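Local coordinates for aminoacyltransferase FemA (Staphylococcus aureus, PDB 1LRZ), which adds glycines 2 and 3 of the pentaglycine bridge of Staphylococcus aureus peptidoglycan, taking them from glycyl-tRNA(Gly), at residues 158-163 with 358-363; 166-171 with 349-354. One frame throughout, in Å; residues are numbered along the deposited sequence.

Contact 1 (158-163 with 358-363); sequences HSVLDL and IDRYNF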
loop_
_atom_site.group_PDB
_atom_site.type_symbol
_atom_site.label_atom_id
_atom_site.label_comp_id
_atom_site.label_asym_id
_atom_site.label_seq_id
_atom_site.Cartn_x
_atom_site.Cartn_y
_atom_site.Cartn_z
ATOM N N HIS A 158 -8.842 -0.217 -5.881
ATOM C CA HIS A 158 -7.927 -0.645 -4.819
ATOM C C HIS A 158 -8.364 -2.011 -4.284
ATOM O O HIS A 158 -9.553 -2.323 -4.276
ATOM C CB HIS A 158 -7.946 0.327 -3.627
ATOM C CG HIS A 158 -7.295 1.650 -3.891
ATOM N ND1 HIS A 158 -7.359 2.696 -2.993
ATOM C CD2 HIS A 158 -6.562 2.097 -4.940
ATOM C CE1 HIS A 158 -6.695 3.731 -3.479
ATOM N NE2 HIS A 158 -6.201 3.395 -4.659
ATOM N N SER A 159 -7.393 -2.812 -3.844
ATOM C CA SER A 159 -7.659 -4.112 -3.223
ATOM C C SER A 159 -7.409 -3.773 -1.753
ATOM O O SER A 159 -6.277 -3.466 -1.370
ATOM C CB SER A 159 -6.653 -5.163 -3.679
ATOM O OG SER A 159 -6.741 -6.302 -2.834
ATOM N N VAL A 160 -8.452 -3.840 -0.933
ATOM C CA VAL A 160 -8.348 -3.426 0.464
ATOM C C VAL A 160 -8.745 -4.483 1.489
ATOM O O VAL A 160 -9.796 -5.101 1.371
ATOM C CB VAL A 160 -9.235 -2.174 0.683
ATOM C CG1 VAL A 160 -9.055 -1.628 2.101
ATOM C CG2 VAL A 160 -8.894 -1.118 -0.374
ATOM N N LEU A 161 -7.897 -4.657 2.497
ATOM C CA LEU A 161 -8.124 -5.625 3.568
ATOM C C LEU A 161 -8.579 -4.901 4.831
ATOM O O LEU A 161 -7.844 -4.085 5.401
ATOM C CB LEU A 161 -6.835 -6.391 3.863
ATOM C CG LEU A 161 -6.868 -7.442 4.984
ATOM C CD1 LEU A 161 -7.886 -8.539 4.642
ATOM C CD2 LEU A 161 -5.469 -8.045 5.133
ATOM N N ASP A 162 -9.796 -5.208 5.271
ATOM C CA ASP A 162 -10.355 -4.578 6.459
ATOM C C ASP A 162 -9.833 -5.260 7.716
ATOM O O ASP A 162 -9.954 -6.481 7.876
ATOM C CB ASP A 162 -11.882 -4.638 6.407
ATOM C CG ASP A 162 -12.531 -4.024 7.639
ATOM O OD1 ASP A 162 -11.845 -3.277 8.379
ATOM O OD2 ASP A 162 -13.732 -4.280 7.857
ATOM N N LEU A 163 -9.246 -4.475 8.613
ATOM C CA LEU A 163 -8.687 -5.035 9.842
ATOM C C LEU A 163 -9.506 -4.696 11.090
ATOM O O LEU A 163 -9.163 -5.122 12.198
ATOM C CB LEU A 163 -7.254 -4.533 10.029
ATOM C CG LEU A 163 -6.229 -4.792 8.909
ATOM C CD1 LEU A 163 -4.898 -4.166 9.309
ATOM C CD2 LEU A 163 -6.057 -6.287 8.658
ATOM N N ILE A 358 -4.324 0.887 13.163
ATOM C CA ILE A 358 -4.732 1.321 11.835
ATOM C C ILE A 358 -5.600 0.159 11.366
ATOM O O ILE A 358 -5.121 -0.978 11.238
ATOM C CB ILE A 358 -3.503 1.556 10.916
ATOM C CG1 ILE A 358 -2.672 2.718 11.473
ATOM C CG2 ILE A 358 -3.959 1.850 9.490
ATOM C CD1 ILE A 358 -1.254 2.848 10.879
ATOM N N ASP A 359 -6.878 0.450 11.130
ATOM C CA ASP A 359 -7.860 -0.570 10.761
ATOM C C ASP A 359 -8.063 -0.880 9.283
ATOM O O ASP A 359 -9.028 -1.558 8.917
ATOM C CB ASP A 359 -9.213 -0.192 11.361
ATOM C CG ASP A 359 -9.146 0.012 12.864
ATOM O OD1 ASP A 359 -8.516 -0.824 13.545
ATOM O OD2 ASP A 359 -9.733 0.998 13.352
ATOM N N ARG A 360 -7.164 -0.402 8.439
ATOM C CA ARG A 360 -7.298 -0.631 7.005
ATOM C C ARG A 360 -5.938 -0.884 6.378
ATOM O O ARG A 360 -4.999 -0.125 6.598
ATOM C CB ARG A 360 -7.962 0.589 6.378
ATOM C CG ARG A 360 -8.032 0.611 4.859
ATOM C CD ARG A 360 -8.943 1.771 4.444
ATOM N NE ARG A 360 -8.758 2.205 3.063
ATOM C CZ ARG A 360 -9.721 2.240 2.147
ATOM N NH1 ARG A 360 -10.957 1.845 2.454
ATOM N NH2 ARG A 360 -9.461 2.722 0.934
ATOM N N TYR A 361 -5.835 -1.961 5.608
ATOM C CA TYR A 361 -4.589 -2.315 4.950
ATOM C C TYR A 361 -4.886 -2.304 3.451
ATOM O O TYR A 361 -5.615 -3.152 2.937
ATOM C CB TYR A 361 -4.130 -3.700 5.404
ATOM C CG TYR A 361 -2.747 -4.065 4.921
ATOM C CD1 TYR A 361 -1.609 -3.622 5.597
ATOM C CD2 TYR A 361 -2.576 -4.852 3.782
ATOM C CE1 TYR A 361 -0.333 -3.956 5.149
ATOM C CE2 TYR A 361 -1.308 -5.191 3.322
ATOM C CZ TYR A 361 -0.193 -4.742 4.010
ATOM O OH TYR A 361 1.052 -5.084 3.544
ATOM N N ASN A 362 -4.309 -1.331 2.761
ATOM C CA ASN A 362 -4.551 -1.133 1.343
ATOM C C ASN A 362 -3.480 -1.735 0.427
ATOM O O ASN A 362 -2.382 -1.187 0.328
ATOM C CB ASN A 362 -4.657 0.377 1.095
ATOM C CG ASN A 362 -5.463 0.714 -0.136
ATOM O OD1 ASN A 362 -5.548 -0.083 -1.062
ATOM N ND2 ASN A 362 -6.050 1.918 -0.157
ATOM N N PHE A 363 -3.801 -2.848 -0.242
ATOM C CA PHE A 363 -2.864 -3.480 -1.177
ATOM C C PHE A 363 -2.749 -2.569 -2.399
ATOM O O PHE A 363 -1.948 -2.795 -3.310
ATOM C CB PHE A 363 -3.355 -4.873 -1.603
ATOM C CG PHE A 363 -3.125 -5.935 -0.565
ATOM C CD1 PHE A 363 -4.164 -6.366 0.260
ATOM C CD2 PHE A 363 -1.856 -6.501 -0.404
ATOM C CE1 PHE A 363 -3.942 -7.349 1.239
ATOM C CE2 PHE A 363 -1.626 -7.490 0.576
ATOM C CZ PHE A 363 -2.666 -7.913 1.394
#
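L161 and Y361 hold each other by two backbone hydrogen bonds, L161 N to Y361 O at 2.8 Å and Y361 N to L161 O at 2.9 Å. They form the hydrogen-bonded pair of an antiparallel ladder whose non-hydrogen-bonded neighbours are V160 with N362 and D162 with R360. Beyond these pairs, F363 N reaches S159 O at 2.8 Å with a bent N-H...O angle of 130°, while L163 N meets D359 O at 2.9 Å. Strands 389-393 and 325-332 flank the pair within a nine-stranded mixed sheet.

The polar groups of R360 and N362 pack against the two methyls of V160. R360 places its CG anti to the backbone N (chi1 173°) and runs extended past V160, whose CG1 sits 3.8 Å above one face of the R360 guanidinium, toward its rim. R360 NE makes a salt bridge to E324, NH1 bonds to Y20 and NH2 to Y110. V160 CG2 meets N362 OD1 at 3.6 Å; N362 OD1 accepts from Y364 N and ND2 donates to E324. The amide plane stands 69° from the H158 ring.

The other face is mainly apolar. L161 CB packs 4.0 Å from F363 CE1, and L163 CD1 lies against Y361 CB. Valine's beta-branching suits an extended strand; the bulky, flexible leucines fill the helix side. The chemistry divides by face: hydrocarbon and aromatic groups pack toward helix 341-355, the hydroxyls of S159 and Y361 paired with H118 and Q346, while opposite, buried R360 and N362 share E324, whose carboxylate would offset the guanidinium charge.

Contact 2 (166-171 with 349-354); sequences KTADDI and MINYAL
L354 turns its CG anti to its own carbonyl carbon (chi1 -68°) and extends chi2 to 173°, which carries its two methyls onto the start of helix 168-173. L354 CD2 rests 3.4 Å from K166 O, and L354 CD1 packs over the first turn, 3.5 Å from A168 CA and 3.8 Å from A168 CB. Alanine suits this spot because its short side chain lets the leucine lie close to the backbone; A168 CB also comes 3.8 Å from N351 OD1, while the N351 amide nitrogen bonds to W347 O within its own helix. The turn that receives L354 is closed by a capping box: T167, the N-cap residue, accepts from D170 N through OG1 at 3.2 Å, and D170 OD1 takes T167 N at 2.9 Å, from the anti side, tilted 33° out of the carboxylate plane. Threonine gives an acceptor to D170 N, a first-turn amide with none in the backbone, and the aspartate answers by holding the amide of the cap residue. Deeper in, I171 turns its side chain toward helix 341-355, I171 CG2 lying 4.3 Å from I350 CG2 and I171 CG1 beside L354 CD1. I171 also touches L163, and I350 reaches Y361 and Y386.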
loop_
_atom_site.group_PDB
_atom_site.type_symbol
_atom_site.label_atom_id
_atom_site.label_comp_id
_atom_site.label_asym_id
_atom_site.label_seq_id
_atom_site.Cartn_x
_atom_site.Cartn_y
_atom_site.Cartn_z
ATOM N N LYS A 166 -10.243 -7.181 14.149
ATOM C CA LYS A 166 -9.597 -8.449 13.841
ATOM C C LYS A 166 -8.210 -8.524 14.436
ATOM O O LYS A 166 -7.559 -7.498 14.640
ATOM C CB LYS A 166 -9.547 -8.662 12.323
ATOM C CG LYS A 166 -10.857 -9.200 11.806
ATOM C CD LYS A 166 -11.081 -8.941 10.348
ATOM C CE LYS A 166 -12.459 -9.464 9.955
ATOM N NZ LYS A 166 -12.838 -9.063 8.564
ATOM N N THR A 167 -7.783 -9.743 14.748
ATOM C CA THR A 167 -6.457 -9.990 15.290
ATOM C C THR A 167 -5.678 -10.653 14.167
ATOM O O THR A 167 -6.246 -11.035 13.135
ATOM C CB THR A 167 -6.472 -10.998 16.446
ATOM O OG1 THR A 167 -6.902 -12.274 15.944
ATOM C CG2 THR A 167 -7.408 -10.536 17.557
ATOM N N ALA A 168 -4.379 -10.810 14.385
ATOM C CA ALA A 168 -3.516 -11.445 13.405
ATOM C C ALA A 168 -3.996 -12.869 13.104
ATOM O O ALA A 168 -3.932 -13.324 11.956
ATOM C CB ALA A 168 -2.104 -11.467 13.930
ATOM N N ASP A 169 -4.479 -13.575 14.132
ATOM C CA ASP A 169 -4.966 -14.945 13.938
ATOM C C ASP A 169 -6.187 -14.955 13.032
ATOM O O ASP A 169 -6.346 -15.868 12.231
ATOM C CB ASP A 169 -5.316 -15.622 15.272
ATOM C CG ASP A 169 -4.087 -15.905 16.118
ATOM O OD1 ASP A 169 -2.996 -16.113 15.538
ATOM O OD2 ASP A 169 -4.219 -15.932 17.353
ATOM N N ASP A 170 -7.052 -13.952 13.178
ATOM C CA ASP A 170 -8.239 -13.837 12.324
ATOM C C ASP A 170 -7.787 -13.629 10.876
ATOM O O ASP A 170 -8.344 -14.205 9.934
ATOM C CB ASP A 170 -9.078 -12.617 12.707
ATOM C CG ASP A 170 -9.730 -12.746 14.056
ATOM O OD1 ASP A 170 -9.875 -11.697 14.719
ATOM O OD2 ASP A 170 -10.115 -13.871 14.444
ATOM N N ILE A 171 -6.779 -12.782 10.701
ATOM C CA ILE A 171 -6.303 -12.478 9.357
ATOM C C ILE A 171 -5.733 -13.716 8.682
ATOM O O ILE A 171 -6.046 -14.000 7.521
ATOM C CB ILE A 171 -5.261 -11.353 9.394
ATOM C CG1 ILE A 171 -5.927 -10.064 9.923
ATOM C CG2 ILE A 171 -4.674 -11.139 8.010
ATOM C CD1 ILE A 171 -7.149 -9.628 9.117
ATOM N N MET A 349 3.927 -5.615 7.629
ATOM C CA MET A 349 3.124 -4.401 7.586
ATOM C C MET A 349 1.662 -4.586 7.993
ATOM O O MET A 349 1.046 -3.664 8.523
ATOM C CB MET A 349 3.273 -3.748 6.214
ATOM C CG MET A 349 4.747 -3.335 5.925
ATOM S SD MET A 349 5.563 -2.339 7.251
ATOM C CE MET A 349 4.461 -1.065 7.362
ATOM N N ILE A 350 1.103 -5.769 7.755
ATOM C CA ILE A 350 -0.262 -6.037 8.192
ATOM C C ILE A 350 -0.214 -6.000 9.729
ATOM O O ILE A 350 -1.114 -5.455 10.380
ATOM C CB ILE A 350 -0.739 -7.437 7.739
ATOM C CG1 ILE A 350 -1.071 -7.409 6.245
ATOM C CG2 ILE A 350 -1.919 -7.886 8.580
ATOM C CD1 ILE A 350 -1.413 -8.771 5.666
ATOM N N ASN A 351 0.846 -6.576 10.303
ATOM C CA ASN A 351 0.993 -6.583 11.759
ATOM C C ASN A 351 1.261 -5.193 12.305
ATOM O O ASN A 351 0.831 -4.865 13.420
ATOM C CB ASN A 351 2.093 -7.556 12.190
ATOM C CG ASN A 351 1.539 -8.945 12.465
ATOM O OD1 ASN A 351 0.864 -9.158 13.475
ATOM N ND2 ASN A 351 1.787 -9.888 11.550
ATOM N N TYR A 352 1.974 -4.377 11.526
ATOM C CA TYR A 352 2.246 -3.010 11.936
ATOM C C TYR A 352 0.880 -2.349 12.183
ATOM O O TYR A 352 0.635 -1.773 13.245
ATOM C CB TYR A 352 2.987 -2.259 10.829
ATOM C CG TYR A 352 3.284 -0.810 11.170
ATOM C CD1 TYR A 352 4.588 -0.392 11.463
ATOM C CD2 TYR A 352 2.256 0.144 11.213
ATOM C CE1 TYR A 352 4.864 0.946 11.787
ATOM C CE2 TYR A 352 2.516 1.478 11.538
ATOM C CZ TYR A 352 3.821 1.869 11.822
ATOM O OH TYR A 352 4.084 3.177 12.148
ATOM N N ALA A 353 -0.010 -2.453 11.195
ATOM C CA ALA A 353 -1.351 -1.867 11.295
ATOM C C ALA A 353 -2.145 -2.403 12.498
ATOM O O ALA A 353 -2.768 -1.628 13.233
ATOM C CB ALA A 353 -2.135 -2.118 9.997
ATOM N N LEU A 354 -2.127 -3.718 12.692
ATOM C CA LEU A 354 -2.843 -4.338 13.805
ATOM C C LEU A 354 -2.310 -3.867 15.162
ATOM O O LEU A 354 -3.078 -3.565 16.065
ATOM C CB LEU A 354 -2.710 -5.862 13.741
ATOM C CG LEU A 354 -3.406 -6.585 12.596
ATOM C CD1 LEU A 354 -3.011 -8.069 12.606
ATOM C CD2 LEU A 354 -4.922 -6.396 12.740
#

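How the contacts relate
Contact 2 is nested along the chain inside the loop closed by contact 1, and each of its helices is a neighbour in sequence of one of the paired strands: 157-162 leads to helix 168-173, and helix 341-355 leads to 360-365. The centres lie about 10 Å apart. Helix 341-355 packs on the face of the strand pair bearing L161 and Y361: Y361 CE1 comes 3.5 Å from I350 N, and L163 CD1 is 3.5 Å from A353 CB. At the turn out of that helix, I358 N probably donates to A353 O at 3.0 Å. Helix and strand pair thus share an interface made by L163, Y361, I350 and A353, on one side of the mixed sheet.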